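Local coordinates for protein ribokinase, putative (Burkholderia thailandensis, PDB 3B1N) that binds ADP and the nucleoside analogue mizoribine and, as a nucleoside kinase of the ribokinase (pfkB) family, probably transfers phosphate to nucleosides, at residues B[68-73]-B[77-82]; B[93-98]-B[122-127]; B[139-144]-B[154-159]; B[163-168]-B[177-182]. One frame throughout, in Å; residues are numbered along the deposited sequence. Where two conformers were deposited one is given.

Contact 1: residues B[68-73]-B[77-82]; sequences GTLGAV and PYLDRM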
loop_
_atom_site.group_PDB
_atom_site.type_symbol
_atom_site.label_atom_id
_atom_site.label_comp_id
_atom_site.label_asym_id
_atom_site.label_seq_id
_atom_site.Cartn_x
_atom_site.Cartn_y
_atom_site.Cartn_z
ATOM N N GLY B 68 -11.782 -3.286 22.618
ATOM C CA GLY B 68 -11.241 -2.292 21.669
ATOM C C GLY B 68 -12.197 -1.144 21.531
ATOM O O GLY B 68 -13.330 -1.171 22.080
ATOM N N THR B 69 -11.771 -0.125 20.775
ATOM C CA THR B 69 -12.604 1.044 20.546
ATOM C C THR B 69 -12.999 1.191 19.073
ATOM O O THR B 69 -12.167 0.933 18.177
ATOM C CB THR B 69 -11.841 2.337 21.009
ATOM O OG1 THR B 69 -10.485 2.266 20.552
ATOM C CG2 THR B 69 -11.791 2.386 22.527
ATOM N N LEU B 70 -14.261 1.568 18.861
ATOM C CA LEU B 70 -14.853 1.911 17.549
ATOM C C LEU B 70 -15.318 3.372 17.560
ATOM O O LEU B 70 -15.405 3.997 18.638
ATOM C CB LEU B 70 -16.067 1.032 17.220
ATOM C CG LEU B 70 -15.679 -0.389 16.787
ATOM C CD1 LEU B 70 -17.005 -1.220 16.814
ATOM C CD2 LEU B 70 -15.061 -0.352 15.390
ATOM N N GLY B 71 -15.558 3.924 16.375
ATOM C CA GLY B 71 -16.024 5.339 16.281
ATOM C C GLY B 71 -17.503 5.346 15.925
ATOM O O GLY B 71 -17.901 4.639 15.005
ATOM N N ALA B 72 -18.319 6.138 16.621
ATOM C CA ALA B 72 -19.761 6.152 16.369
ATOM C C ALA B 72 -20.197 6.444 14.957
ATOM O O ALA B 72 -21.271 6.007 14.537
ATOM C CB ALA B 72 -20.455 7.133 17.329
ATOM N N VAL B 73 -19.412 7.211 14.202
ATOM C CA VAL B 73 -19.859 7.596 12.888
ATOM C C VAL B 73 -20.108 6.375 12.038
ATOM O O VAL B 73 -21.039 6.367 11.231
ATOM C CB VAL B 73 -18.841 8.541 12.182
ATOM C CG1 VAL B 73 -19.253 8.850 10.684
ATOM C CG2 VAL B 73 -18.708 9.812 12.957
ATOM N N PRO B 77 -22.254 -1.032 11.467
ATOM C CA PRO B 77 -22.169 -2.337 10.781
ATOM C C PRO B 77 -21.374 -3.363 11.567
ATOM O O PRO B 77 -21.709 -4.567 11.551
ATOM C CB PRO B 77 -21.497 -1.996 9.442
ATOM C CG PRO B 77 -22.015 -0.571 9.195
ATOM C CD PRO B 77 -21.924 0.086 10.553
ATOM N N TYR B 78 -20.312 -2.941 12.232
ATOM C CA TYR B 78 -19.514 -3.867 13.038
ATOM C C TYR B 78 -20.265 -4.310 14.278
ATOM O O TYR B 78 -20.195 -5.500 14.609
ATOM C CB TYR B 78 -18.143 -3.239 13.409
ATOM C CG TYR B 78 -16.969 -4.197 13.250
ATOM C CD1 TYR B 78 -15.766 -3.781 12.647
ATOM C CD2 TYR B 78 -17.003 -5.471 13.817
ATOM C CE1 TYR B 78 -14.682 -4.634 12.524
ATOM C CE2 TYR B 78 -15.926 -6.333 13.697
ATOM C CZ TYR B 78 -14.759 -5.905 13.048
ATOM O OH TYR B 78 -13.703 -6.772 12.959
ATOM N N LEU B 79 -20.975 -3.381 14.950
ATOM C CA LEU B 79 -21.768 -3.758 16.125
ATOM C C LEU B 79 -22.807 -4.767 15.694
ATOM O O LEU B 79 -22.988 -5.793 16.421
ATOM C CB LEU B 79 -22.445 -2.559 16.777
ATOM C CG LEU B 79 -21.434 -1.498 17.236
ATOM C CD1 LEU B 79 -22.215 -0.339 17.791
ATOM C CD2 LEU B 79 -20.432 -2.032 18.289
ATOM N N ASP B 80 -23.454 -4.516 14.544
ATOM C CA ASP B 80 -24.550 -5.438 14.107
ATOM C C ASP B 80 -23.973 -6.797 13.748
ATOM O O ASP B 80 -24.578 -7.825 14.034
ATOM C CB ASP B 80 -25.267 -4.798 12.922
ATOM C CG ASP B 80 -26.091 -3.593 13.329
ATOM O OD1 ASP B 80 -26.244 -3.311 14.535
ATOM O OD2 ASP B 80 -26.610 -2.973 12.389
ATOM N N ARG B 81 -22.786 -6.812 13.167
ATOM C CA ARG B 81 -22.137 -8.070 12.827
ATOM C C ARG B 81 -21.792 -8.867 14.094
ATOM O O ARG B 81 -21.974 -10.086 14.139
ATOM C CB ARG B 81 -20.872 -7.777 12.042
ATOM C CG ARG B 81 -19.971 -8.987 11.853
ATOM C CD ARG B 81 -18.742 -8.563 11.094
ATOM N NE ARG B 81 -17.808 -9.690 10.864
ATOM C CZ ARG B 81 -18.005 -10.597 9.922
ATOM N NH1 ARG B 81 -19.099 -10.515 9.187
ATOM N NH2 ARG B 81 -17.137 -11.585 9.720
ATOM N N MET B 82 -21.328 -8.186 15.143
ATOM C CA MET B 82 -20.974 -8.870 16.366
ATOM C C MET B 82 -22.222 -9.515 16.923
ATOM O O MET B 82 -22.174 -10.685 17.338
ATOM C CB MET B 82 -20.401 -7.872 17.352
ATOM C CG MET B 82 -19.002 -7.509 16.947
ATOM S SD MET B 82 -18.312 -6.299 18.081
ATOM C CE MET B 82 -18.225 -7.247 19.579
#
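Leu70 meets Tyr78 and Leu79 through pure hydrocarbon contact, and its CD1 methyl does most of the touching. That methyl lies 3.8 Å from CD2 of Leu79 and 4.1 Å from CB of Tyr78, so it is lodged where two successive side chains leave the helix. Leu79 and Leu70 run antiparallel alongside one another, whereas Tyr78 stands roughly perpendicular to Leu70. In Leu70, chi1 of -76° sets CG anti to the carbonyl carbon, and the branch ends at the helix. Its other methyl, CD2, comes to the tyrosine ring obliquely.

This contact belongs to the beta-alpha-beta unit of strand 64-71, helix 76-85 and strand 88-95, near one end of the large, mostly parallel sheet of the ribokinase fold. Helix 76-85 lies over one face of that sheet, and Leu70 also packs on Val92 of the neighbouring strand.

The polar end of Tyr78 turns to other partners. Tyr78 OH is hydrogen-bonded to Gly47 O and to Gln290 NE2, while its ring packs edge-to-face with Phe46. These partners hold the far end of the ring beside the nucleoside site: the Tyr78 side chain is about 5 Å from that of Asn52, which binds inosine and AMP, and about 7 Å from the bound mizoribine.

Contact 2: residues B[93-98]-B[122-127]; sequences RVLPDT and MMQSHV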
loop_
_atom_site.group_PDB
_atom_site.type_symbol
_atom_site.label_atom_id
_atom_site.label_comp_id
_atom_site.label_asym_id
_atom_site.label_seq_id
_atom_site.Cartn_x
_atom_site.Cartn_y
_atom_site.Cartn_z
ATOM N N ARG B 93 -15.985 -0.369 23.159
ATOM C CA ARG B 93 -16.433 0.985 23.508
ATOM C C ARG B 93 -16.561 1.808 22.237
ATOM O O ARG B 93 -15.662 1.784 21.404
ATOM C CB ARG B 93 -15.492 1.644 24.518
ATOM C CG ARG B 93 -15.851 3.099 24.769
ATOM C CD ARG B 93 -15.855 3.512 26.211
ATOM N NE ARG B 93 -15.842 4.971 26.334
ATOM C CZ ARG B 93 -15.251 5.600 27.346
ATOM N NH1 ARG B 93 -15.253 6.939 27.421
ATOM N NH2 ARG B 93 -14.665 4.853 28.280
ATOM N N VAL B 94 -17.672 2.487 22.094
ATOM C CA VAL B 94 -17.940 3.313 20.918
ATOM C C VAL B 94 -17.770 4.800 21.249
ATOM O O VAL B 94 -18.466 5.320 22.131
ATOM C CB VAL B 94 -19.347 3.058 20.401
ATOM C CG1 VAL B 94 -19.636 3.955 19.189
ATOM C CG2 VAL B 94 -19.478 1.585 19.991
ATOM N N LEU B 95 -16.885 5.493 20.535
ATOM C CA LEU B 95 -16.634 6.923 20.841
ATOM C C LEU B 95 -17.457 7.842 19.975
ATOM O O LEU B 95 -17.500 7.717 18.747
ATOM C CB LEU B 95 -15.167 7.260 20.617
ATOM C CG LEU B 95 -14.144 6.309 21.206
ATOM C CD1 LEU B 95 -12.714 6.784 20.830
ATOM C CD2 LEU B 95 -14.338 6.196 22.707
ATOM N N PRO B 96 -18.134 8.830 20.589
ATOM C CA PRO B 96 -19.026 9.690 19.805
ATOM C C PRO B 96 -18.292 10.546 18.817
ATOM O O PRO B 96 -17.132 10.901 19.035
ATOM C CB PRO B 96 -19.696 10.606 20.874
ATOM C CG PRO B 96 -19.537 9.888 22.099
ATOM C CD PRO B 96 -18.319 8.996 22.036
ATOM N N ASP B 97 -18.960 10.804 17.686
ATOM C CA ASP B 97 -18.455 11.771 16.690
ATOM C C ASP B 97 -17.037 11.464 16.206
ATOM O O ASP B 97 -16.219 12.369 15.897
ATOM C CB ASP B 97 -18.554 13.221 17.247
ATOM C CG ASP B 97 -18.341 14.265 16.174
ATOM O OD1 ASP B 97 -17.568 15.240 16.410
ATOM O OD2 ASP B 97 -18.922 14.092 15.083
ATOM N N THR B 98 -16.742 10.168 16.110
ATOM C CA THR B 98 -15.388 9.695 15.754
ATOM C C THR B 98 -15.529 8.608 14.684
ATOM O O THR B 98 -16.536 7.875 14.692
ATOM C CB THR B 98 -14.682 9.107 17.022
ATOM O OG1 THR B 98 -14.565 10.135 17.997
ATOM C CG2 THR B 98 -13.284 8.601 16.752
ATOM N N MET B 122 -9.195 4.009 17.450
ATOM C CA MET B 122 -8.151 3.238 18.058
ATOM C C MET B 122 -7.154 4.040 18.895
ATOM O O MET B 122 -6.558 3.511 19.843
ATOM C CB MET B 122 -7.433 2.389 16.980
ATOM C CG MET B 122 -6.416 1.380 17.593
ATOM S SD MET B 122 -5.344 0.587 16.363
ATOM C CE MET B 122 -4.048 1.805 16.153
ATOM N N MET B 123 -7.021 5.335 18.577
ATOM C CA MET B 123 -6.090 6.207 19.322
ATOM C C MET B 123 -6.454 6.265 20.800
ATOM O O MET B 123 -5.589 6.551 21.641
ATOM C CB MET B 123 -6.085 7.627 18.765
ATOM C CG MET B 123 -5.588 7.744 17.404
ATOM S SD MET B 123 -5.167 9.486 17.026
ATOM C CE MET B 123 -5.680 10.357 18.528
ATOM N N GLN B 124 -7.726 5.992 21.118
ATOM C CA GLN B 124 -8.215 6.068 22.525
ATOM C C GLN B 124 -8.391 4.687 23.151
ATOM O O GLN B 124 -9.104 4.568 24.143
ATOM C CB GLN B 124 -9.560 6.816 22.632
ATOM C CG GLN B 124 -9.650 8.102 21.789
ATOM C CD GLN B 124 -8.542 9.061 22.081
ATOM O OE1 GLN B 124 -8.035 9.122 23.191
ATOM N NE2 GLN B 124 -8.132 9.832 21.055
ATOM N N SER B 125 -7.760 3.650 22.573
ATOM C CA SER B 125 -7.985 2.271 23.088
ATOM C C SER B 125 -7.656 2.060 24.561
ATOM O O SER B 125 -8.237 1.191 25.190
ATOM C CB SER B 125 -7.238 1.251 22.214
ATOM O OG SER B 125 -5.823 1.314 22.389
ATOM N N HIS B 126 -6.780 2.909 25.123
ATOM C CA HIS B 126 -6.444 2.800 26.523
ATOM C C HIS B 126 -7.573 3.218 27.465
ATOM O O HIS B 126 -7.437 2.997 28.686
ATOM C CB HIS B 126 -5.217 3.677 26.795
ATOM C CG HIS B 126 -5.391 5.083 26.313
ATOM N ND1 HIS B 126 -5.161 5.468 25.007
ATOM C CD2 HIS B 126 -5.815 6.190 26.966
ATOM C CE1 HIS B 126 -5.433 6.752 24.878
ATOM N NE2 HIS B 126 -5.837 7.214 26.044
ATOM N N VAL B 127 -8.713 3.697 26.962
ATOM C CA VAL B 127 -9.880 3.951 27.836
ATOM C C VAL B 127 -10.476 2.661 28.401
ATOM O O VAL B 127 -11.123 2.681 29.462
ATOM C CB VAL B 127 -11.012 4.814 27.227
ATOM C CG1 VAL B 127 -10.408 6.209 26.841
ATOM C CG2 VAL B 127 -11.652 4.148 26.056
HETATM O O HOH W 1 -14.429 2.092 28.785
#
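Arg93 faces Val127 and Leu95 faces Gln124, with CA atoms 8.4 Å apart in the first pair and 8.6 Å in the second; the end of the strand and the 3-10 segment run in roughly opposing senses, well off antiparallel. Being two apart in the strand, Arg93 and Leu95 both point toward the 122-127 segment.

Leu95 makes the closer approach. Its CD1 methyl presses on the aliphatic part of Gln124, 3.5 Å from CG and 3.6 Å from CB, with the leucine lying crosswise to the glutamine chain. Gln124 then bends at chi2 (-55°), and its OE1 is hydrogen-bonded to a bound glycerol, probably from the crystallisation liquor.

At the other pair the contact is between a charged group and a valine. The arginine guanidinium is overlaid on one face by Val127: CB of Val127 lies 3.8 Å from Arg93 NH2, while CG2 sits over the rim of the group. A water takes a 2.8 Å hydrogen bond from Arg93 NH2 at the edge of the guanidinium, in its plane, and gives a weak, long one (3.4 Å) to Val127 O.

Past Leu95 the chain leaves the strand in a type II beta turn, Leu95 to Thr98, where Thr98 OG1 donates to Pro96 O. At the start of the other segment, Met122 touches the bound mizoribine. Strand 88-95 is, within this chain, the outermost strand of the large sheet at this end, paired with strand 64-71. The 122-127 segment lies in the loop before strand 138-141, with Ser125 and Val127 touching Thr69 of strand 64-71.

Contact 3: residues B[139-144]-B[154-159]; sequences AIVGPD and EELAQA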
loop_
_atom_site.group_PDB
_atom_site.type_symbol
_atom_site.label_atom_id
_atom_site.label_comp_id
_atom_site.label_asym_id
_atom_site.label_seq_id
_atom_site.Cartn_x
_atom_site.Cartn_y
_atom_site.Cartn_z
ATOM N N ALA B 139 -5.942 -14.332 27.742
ATOM C CA ALA B 139 -6.061 -13.110 26.914
ATOM C C ALA B 139 -5.007 -13.080 25.838
ATOM O O ALA B 139 -4.032 -13.822 25.878
ATOM C CB ALA B 139 -5.931 -11.861 27.801
ATOM N N ILE B 140 -5.174 -12.141 24.897
ATOM C CA ILE B 140 -4.107 -11.782 23.975
ATOM C C ILE B 140 -4.096 -10.257 23.898
ATOM O O ILE B 140 -5.162 -9.633 23.930
ATOM C CB ILE B 140 -4.370 -12.377 22.552
ATOM C CG1 ILE B 140 -3.148 -12.039 21.624
ATOM C CG2 ILE B 140 -5.738 -12.024 21.984
ATOM C CD1 ILE B 140 -3.123 -13.003 20.379
ATOM N N VAL B 141 -2.901 -9.705 23.806
ATOM C CA VAL B 141 -2.733 -8.265 23.536
ATOM C C VAL B 141 -2.071 -8.168 22.163
ATOM O O VAL B 141 -0.918 -8.573 21.976
ATOM C CB VAL B 141 -1.861 -7.583 24.594
ATOM C CG1 VAL B 141 -1.625 -6.075 24.204
ATOM C CG2 VAL B 141 -2.513 -7.717 26.024
ATOM N N GLY B 142 -2.818 -7.636 21.187
ATOM C CA GLY B 142 -2.310 -7.505 19.849
ATOM C C GLY B 142 -2.188 -6.053 19.444
ATOM O O GLY B 142 -2.405 -5.154 20.274
ATOM N N PRO B 143 -1.889 -5.796 18.169
ATOM C CA PRO B 143 -1.625 -4.447 17.707
ATOM C C PRO B 143 -2.829 -3.552 17.980
ATOM O O PRO B 143 -3.986 -3.959 17.783
ATOM C CB PRO B 143 -1.446 -4.620 16.205
ATOM C CG PRO B 143 -0.803 -5.991 16.101
ATOM C CD PRO B 143 -1.613 -6.793 17.119
ATOM N N ASP B 144 -2.541 -2.338 18.408
ATOM C CA ASP B 144 -3.560 -1.446 18.965
ATOM C C ASP B 144 -2.908 -0.099 19.164
ATOM O O ASP B 144 -1.735 0.068 18.862
ATOM C CB ASP B 144 -3.995 -1.996 20.351
ATOM C CG ASP B 144 -5.419 -1.683 20.724
ATOM O OD1 ASP B 144 -6.059 -0.766 20.202
ATOM O OD2 ASP B 144 -5.934 -2.436 21.582
ATOM N N GLU B 154 0.559 -4.516 31.176
ATOM C CA GLU B 154 0.778 -4.278 32.604
ATOM C C GLU B 154 -0.378 -4.811 33.441
ATOM O O GLU B 154 -0.160 -5.495 34.456
ATOM C CB GLU B 154 1.032 -2.772 32.870
ATOM C CG GLU B 154 2.354 -2.254 32.277
ATOM C CD GLU B 154 3.589 -2.725 33.067
ATOM O OE1 GLU B 154 3.451 -3.229 34.215
ATOM O OE2 GLU B 154 4.706 -2.574 32.541
ATOM N N GLU B 155 -1.594 -4.518 33.032
ATOM C CA GLU B 155 -2.776 -4.861 33.802
ATOM C C GLU B 155 -3.045 -6.350 33.807
ATOM O O GLU B 155 -3.400 -6.928 34.823
ATOM C CB GLU B 155 -3.965 -4.112 33.292
ATOM C CG GLU B 155 -3.849 -2.618 33.650
ATOM C CD GLU B 155 -5.042 -1.834 33.277
ATOM O OE1 GLU B 155 -6.013 -2.467 32.802
ATOM O OE2 GLU B 155 -5.014 -0.576 33.455
ATOM N N LEU B 156 -2.877 -7.003 32.661
ATOM C CA LEU B 156 -3.117 -8.435 32.669
ATOM C C LEU B 156 -2.097 -9.162 33.545
ATOM O O LEU B 156 -2.442 -10.136 34.237
ATOM C CB LEU B 156 -3.146 -8.995 31.223
ATOM C CG LEU B 156 -4.372 -8.586 30.425
ATOM C CD1 LEU B 156 -4.041 -8.787 28.945
ATOM C CD2 LEU B 156 -5.619 -9.406 30.816
ATOM N N ALA B 157 -0.837 -8.713 33.519
ATOM C CA ALA B 157 0.244 -9.363 34.279
ATOM C C ALA B 157 -0.030 -9.162 35.753
ATOM O O ALA B 157 0.203 -10.056 36.549
ATOM C CB ALA B 157 1.595 -8.770 33.904
ATOM N N GLN B 158 -0.556 -8.001 36.107
ATOM C CA GLN B 158 -0.749 -7.737 37.525
ATOM C C GLN B 158 -1.986 -8.480 38.050
ATOM O O GLN B 158 -2.005 -8.937 39.205
ATOM C CB GLN B 158 -0.724 -6.244 37.747
ATOM C CG GLN B 158 -2.010 -5.558 37.677
ATOM C CD GLN B 158 -2.414 -5.117 39.056
ATOM O OE1 GLN B 158 -1.656 -4.408 39.730
ATOM N NE2 GLN B 158 -3.602 -5.547 39.505
ATOM N N ALA B 159 -2.981 -8.682 37.189
ATOM C CA ALA B 159 -4.152 -9.509 37.502
ATOM C C ALA B 159 -3.889 -11.021 37.444
ATOM O O ALA B 159 -4.784 -11.814 37.774
ATOM C CB ALA B 159 -5.309 -9.149 36.597
#
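Within the beta-alpha-beta unit of strand 138-141, helix 146-158 and strand 163-165, Leu156 is the helix residue that meets Ala139 and Val141 on the first strand. Such a crossover between parallel neighbours is the building unit of the Rossmann-like ribokinase fold. Ala139 and Val141 share one face of the strand, while Ile140 between them points away, and Leu156 lies across the pair.

Its CD1 methyl lies 3.8 Å from CB of Ala139 and only 3.5 Å from CG2 of Val141, tighter than a usual carbon-carbon contact. The second methyl, CD2, is 3.9 Å from Ala139 CB, so the small alanine takes both prongs of the leucine fork. With CG1 of Val141 anti to the backbone N (chi1 176°), CG2 is the branch that meets the leucine. Phe163 of the next strand touches all three side chains. Beyond the strand end, Pro143 and Asp144 touch the bound mizoribine.

All three touching residues are buried and wholly apolar, which implies that helix and strand are held here by close fit and exclusion of water, with nothing directional between them.

Contact 4: residues B[163-168]-B[177-182]; sequences FIFDPG and ATLRRS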
loop_
_atom_site.group_PDB
_atom_site.type_symbol
_atom_site.label_atom_id
_atom_site.label_comp_id
_atom_site.label_asym_id
_atom_site.label_seq_id
_atom_site.Cartn_x
_atom_site.Cartn_y
_atom_site.Cartn_z
ATOM N N PHE B 163 -1.468 -14.473 29.182
ATOM C CA PHE B 163 -1.805 -13.795 27.924
ATOM C C PHE B 163 -0.701 -13.963 26.916
ATOM O O PHE B 163 0.500 -14.022 27.238
ATOM C CB PHE B 163 -2.155 -12.291 28.143
ATOM C CG PHE B 163 -0.982 -11.425 28.569
ATOM C CD1 PHE B 163 -0.284 -10.644 27.646
ATOM C CD2 PHE B 163 -0.593 -11.367 29.901
ATOM C CE1 PHE B 163 0.787 -9.828 28.026
ATOM C CE2 PHE B 163 0.467 -10.541 30.312
ATOM C CZ PHE B 163 1.163 -9.764 29.396
ATOM N N ILE B 164 -1.124 -14.055 25.645
ATOM C CA ILE B 164 -0.192 -13.951 24.521
ATOM C C ILE B 164 0.072 -12.472 24.227
ATOM O O ILE B 164 -0.878 -11.698 24.174
ATOM C CB ILE B 164 -0.847 -14.567 23.249
ATOM C CG1 ILE B 164 -1.230 -16.048 23.456
ATOM C CG2 ILE B 164 0.167 -14.443 22.053
ATOM C CD1 ILE B 164 -1.850 -16.708 22.201
ATOM N N PHE B 165 1.332 -12.135 24.038
ATOM C CA PHE B 165 1.740 -10.799 23.563
ATOM C C PHE B 165 2.078 -10.902 22.077
ATOM O O PHE B 165 2.956 -11.670 21.682
ATOM C CB PHE B 165 2.928 -10.316 24.378
ATOM C CG PHE B 165 3.452 -8.961 23.970
ATOM C CD1 PHE B 165 2.598 -7.867 23.865
ATOM C CD2 PHE B 165 4.803 -8.790 23.752
ATOM C CE1 PHE B 165 3.113 -6.598 23.508
ATOM C CE2 PHE B 165 5.313 -7.553 23.359
ATOM C CZ PHE B 165 4.451 -6.469 23.249
ATOM N N ASP B 166 1.365 -10.122 21.258
ATOM C CA ASP B 166 1.443 -10.133 19.833
ATOM C C ASP B 166 1.754 -8.648 19.391
ATOM O O ASP B 166 0.761 -7.999 18.985
ATOM C CB ASP B 166 0.013 -10.644 19.493
ATOM C CG ASP B 166 -0.365 -10.591 18.041
ATOM O OD1 ASP B 166 0.522 -10.646 17.178
ATOM O OD2 ASP B 166 -1.618 -10.502 17.777
ATOM N N PRO B 167 3.015 -8.136 19.473
ATOM C CA PRO B 167 3.257 -6.715 19.162
ATOM C C PRO B 167 2.920 -6.404 17.695
ATOM O O PRO B 167 2.326 -5.339 17.400
ATOM C CB PRO B 167 4.717 -6.496 19.562
ATOM C CG PRO B 167 5.369 -7.882 19.567
ATOM C CD PRO B 167 4.253 -8.813 19.940
ATOM N N GLY B 168 3.201 -7.370 16.823
ATOM C CA GLY B 168 2.740 -7.324 15.423
ATOM C C GLY B 168 3.069 -5.989 14.756
ATOM O O GLY B 168 4.149 -5.445 14.879
ATOM N N ALA B 177 13.260 -0.687 25.675
ATOM C CA ALA B 177 12.945 -0.847 27.083
ATOM C C ALA B 177 11.497 -1.326 27.306
ATOM O O ALA B 177 11.267 -2.274 28.073
ATOM C CB ALA B 177 13.235 0.456 27.852
ATOM N N THR B 178 10.547 -0.693 26.612
ATOM C CA THR B 178 9.132 -1.076 26.736
ATOM C C THR B 178 8.894 -2.450 26.105
ATOM O O THR B 178 8.075 -3.234 26.592
ATOM C CB THR B 178 8.161 -0.047 26.119
ATOM O OG1 THR B 178 8.516 0.198 24.752
ATOM C CG2 THR B 178 8.197 1.273 26.911
ATOM N N LEU B 179 9.621 -2.755 25.039
ATOM C CA LEU B 179 9.475 -4.072 24.420
ATOM C C LEU B 179 10.006 -5.207 25.311
ATOM O O LEU B 179 9.316 -6.225 25.533
ATOM C CB LEU B 179 10.085 -4.070 23.009
ATOM C CG LEU B 179 9.877 -5.319 22.155
ATOM C CD1 LEU B 179 8.354 -5.647 22.012
ATOM C CD2 LEU B 179 10.515 -5.171 20.809
ATOM N N ARG B 180 11.222 -5.046 25.842
ATOM C CA ARG B 180 11.742 -6.003 26.826
ATOM C C ARG B 180 10.808 -6.176 28.028
ATOM O O ARG B 180 10.529 -7.306 28.442
ATOM C CB ARG B 180 13.131 -5.569 27.315
ATOM C CG ARG B 180 14.261 -5.808 26.319
ATOM C CD ARG B 180 15.639 -5.554 26.983
ATOM N NE ARG B 180 15.787 -4.140 27.367
ATOM C CZ ARG B 180 16.238 -3.185 26.557
ATOM N NH1 ARG B 180 16.309 -1.934 27.003
ATOM N NH2 ARG B 180 16.575 -3.462 25.298
ATOM N N ARG B 181 10.290 -5.073 28.566
ATOM C CA ARG B 181 9.358 -5.162 29.702
ATOM C C ARG B 181 8.107 -5.970 29.348
ATOM O O ARG B 181 7.669 -6.837 30.116
ATOM C CB ARG B 181 9.008 -3.774 30.234
ATOM C CG ARG B 181 7.842 -3.725 31.210
ATOM C CD ARG B 181 8.185 -4.409 32.519
ATOM N NE ARG B 181 7.146 -4.107 33.495
ATOM C CZ ARG B 181 7.120 -4.581 34.733
ATOM N NH1 ARG B 181 8.090 -5.373 35.170
ATOM N NH2 ARG B 181 6.115 -4.264 35.526
ATOM N N SER B 182 7.553 -5.701 28.168
ATOM C CA SER B 182 6.322 -6.392 27.746
ATOM C C SER B 182 6.511 -7.896 27.642
ATOM O O SER B 182 5.623 -8.663 28.041
ATOM C CB SER B 182 5.828 -5.785 26.424
ATOM O OG SER B 182 5.482 -4.435 26.623
#
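Phe165 is tightly packed against Ser182, while Pro167 meets the helix only loosely. Ser182 CB sits over one face of the phenylalanine ring in a CH-pi contact, 3.9 Å from the centroid and 29° off the normal; Ser182 CB is 3.5 Å from Phe165 CZ. Leu179 approaches the same ring at its edge, in plane, with CD1 3.8 Å from Phe165 CE2. On the opposite face, offset toward the rim, lies Pro167 CD, 3.7 Å above the plane. CG of Phe165, anti to the backbone N (chi1 179°), carries the ring out to the helix.

Pro167 CG is 4.5 Å from Leu179 CD1, a slack touch. Arg181, exposed, forms a salt bridge through NE with Glu154 OE2 of helix 146-158. The contact ties the first strand of the unit 163-165, 176-185, 188-192 to its crossover helix.

Ser182 OG turns back to Thr178 O at 2.9 Å, and Ser182 N reaches that same oxygen from the other face of the carbonyl plane. The buried hydroxyl is satisfied inside its own helix, which lets a polar residue show the ring its CH2 and pack as an apolar one would.

In the fold
Contacts 1, 3 and 4 are buried, and each sets a helix on the large sheet in a beta-alpha-beta unit, those of contacts 3 and 4 being consecutive. They do so through carbon contacts, purely aliphatic in 3, involving a tyrosine CB in 1, and a CH-pi contact from a serine in 4. Contact 2 lies at the surface and joins a strand end to a loop, with a guanidinium and a water taking part. Contacts 1 and 2 share the strand pair 64-71 and 88-95, where Leu70 O and Leu95 N are probably hydrogen-bonded. Contacts 3 and 4 sit on neighbouring strands, with Val141 N and Ile164 O 2.9 Å apart. Contacts 2 and 3 meet near the nucleoside pocket, where Met122 packs on Asp144.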